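Local coordinates for listeriolysin O (Listeria monocytogenes, PDB 4CDB), which binds cholesterol-containing host membranes and, after a major conformational change, inserts into them as an oligomeric pore that lyses the cell, at residues N250-Y254 and F353-N357. Sequence-based numbering, arbitrary orientation.
Sequences NPPAY and FLKDN. With NA (sodium ion), chain P; ACT (acetate ion), chain D.
Pro-252 O is gripped twice where the chain leaves strand 345-353 after Phe-353: Leu-354 N donates to it in an almost straight bond (3.0 Å, 177°), and a water donates at 2.7 Å while accepting from Lys-355 N, so the carbonyl holds the amide of Leu-354 directly and that of Lys-355 through the water. At the other end, Tyr-254 OH donates a hydrogen bond to Asn-357 OD1 (3.0 Å), arriving from above the carbonyl plane, with ring and amide planes 83° apart. The amide nitrogen, Asn-357 ND2, is in turn bonded to Pro-225 O. Between these bonds, Leu-354 CD2 lies 4.1 Å from Tyr-254 CD1, and Pro-252 CG rests against Leu-354 CB. The join is antiparallel: Ala-253 and Phe-353 form a non-hydrogen-bonded pair where strands 252-260 and 345-353 meet, in the large antiparallel sheet of this cholesterol-dependent cytolysin. With chi1 at 65°, the ring of Tyr-254 folds over its own backbone, and its hydroxyl reaches across to Asn-357; Phe-231 meets that ring edge-to-face. Beyond the turn, Asp-356 OD1 and Tyr-32 OH bind a sodium ion together with an acetate, probably from the crystallisation liquor, whose other oxygen accepts from Lys-355 NZ at the end of a fully extended chain.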
# COMPACT_ATOMS: atom_id res chain seq x y z
N ASN A 250 -27.87 3.78 15.77
CA ASN A 250 -26.65 4.49 16.13
C ASN A 250 -26.20 4.14 17.54
O ASN A 250 -26.32 4.95 18.46
CB ASN A 250 -26.85 6.00 16.01
CG ASN A 250 -27.30 6.43 14.62
OD1 ASN A 250 -26.48 6.72 13.75
ND2 ASN A 250 -28.61 6.46 14.41
N PRO A 251 -25.69 2.91 17.72
CA PRO A 251 -25.34 2.40 19.05
C PRO A 251 -24.22 3.20 19.70
O PRO A 251 -23.28 3.61 19.00
CB PRO A 251 -24.86 0.97 18.77
CG PRO A 251 -25.39 0.63 17.42
CD PRO A 251 -25.41 1.92 16.67
N PRO A 252 -24.31 3.42 21.02
CA PRO A 252 -23.27 4.17 21.73
C PRO A 252 -21.99 3.34 21.88
O PRO A 252 -22.06 2.13 22.11
CB PRO A 252 -23.91 4.42 23.10
CG PRO A 252 -24.85 3.28 23.29
CD PRO A 252 -25.39 2.98 21.92
N ALA A 253 -20.85 4.00 21.73
CA ALA A 253 -19.56 3.33 21.90
C ALA A 253 -18.58 4.29 22.56
O ALA A 253 -18.82 5.50 22.61
CB ALA A 253 -19.02 2.86 20.56
N TYR A 254 -17.48 3.75 23.08
CA TYR A 254 -16.44 4.58 23.67
C TYR A 254 -15.06 4.22 23.14
O TYR A 254 -14.81 3.08 22.74
CB TYR A 254 -16.46 4.50 25.20
CG TYR A 254 -16.12 3.14 25.76
CD1 TYR A 254 -17.08 2.14 25.83
CD2 TYR A 254 -14.84 2.86 26.23
CE1 TYR A 254 -16.78 0.89 26.35
CE2 TYR A 254 -14.53 1.61 26.75
CZ TYR A 254 -15.51 0.64 26.80
OH TYR A 254 -15.20 -0.60 27.32
N PHE A 353 -18.27 -1.10 22.05
CA PHE A 353 -19.69 -0.81 22.24
C PHE A 353 -19.98 -0.70 23.73
O PHE A 353 -19.44 -1.48 24.53
CB PHE A 353 -20.56 -1.90 21.61
CG PHE A 353 -20.51 -1.92 20.10
CD1 PHE A 353 -21.20 -0.97 19.36
CD2 PHE A 353 -19.80 -2.90 19.42
CE1 PHE A 353 -21.17 -0.98 17.98
CE2 PHE A 353 -19.76 -2.91 18.04
CZ PHE A 353 -20.45 -1.96 17.31
N LEU A 354 -20.81 0.26 24.12
CA LEU A 354 -21.12 0.47 25.53
C LEU A 354 -21.99 -0.65 26.09
O LEU A 354 -22.01 -0.89 27.30
CB LEU A 354 -21.81 1.82 25.74
CG LEU A 354 -21.05 2.84 26.60
CD1 LEU A 354 -21.91 4.07 26.86
CD2 LEU A 354 -20.60 2.20 27.91
N LYS A 355 -22.71 -1.34 25.21
CA LYS A 355 -23.66 -2.36 25.64
C LYS A 355 -23.00 -3.55 26.34
O LYS A 355 -23.42 -3.95 27.42
CB LYS A 355 -24.50 -2.84 24.46
CG LYS A 355 -25.54 -3.89 24.82
CD LYS A 355 -26.39 -4.25 23.61
CE LYS A 355 -27.42 -5.31 23.96
NZ LYS A 355 -28.27 -5.66 22.78
N ASP A 356 -21.98 -4.12 25.72
CA ASP A 356 -21.34 -5.31 26.26
C ASP A 356 -19.82 -5.20 26.29
O ASP A 356 -19.13 -6.20 26.43
CB ASP A 356 -21.76 -6.54 25.44
CG ASP A 356 -21.45 -6.39 23.96
OD1 ASP A 356 -21.20 -5.24 23.52
OD2 ASP A 356 -21.45 -7.40 23.23
N ASN A 357 -19.32 -3.97 26.16
CA ASN A 357 -17.88 -3.72 26.12
C ASN A 357 -17.16 -4.51 25.02
O ASN A 357 -15.96 -4.78 25.12
CB ASN A 357 -17.24 -3.99 27.48
CG ASN A 357 -17.74 -3.05 28.56
OD1 ASN A 357 -17.74 -1.83 28.39
ND2 ASN A 357 -18.17 -3.61 29.69
NA NA P . -22.63 -4.50 21.39
C ACT D . -25.29 -6.52 20.83
O ACT D . -26.46 -6.08 20.73
OXT ACT D . -24.51 -6.14 21.73
CH3 ACT D . -24.82 -7.57 19.87
O HOH W 1 -23.60 -0.10 22.55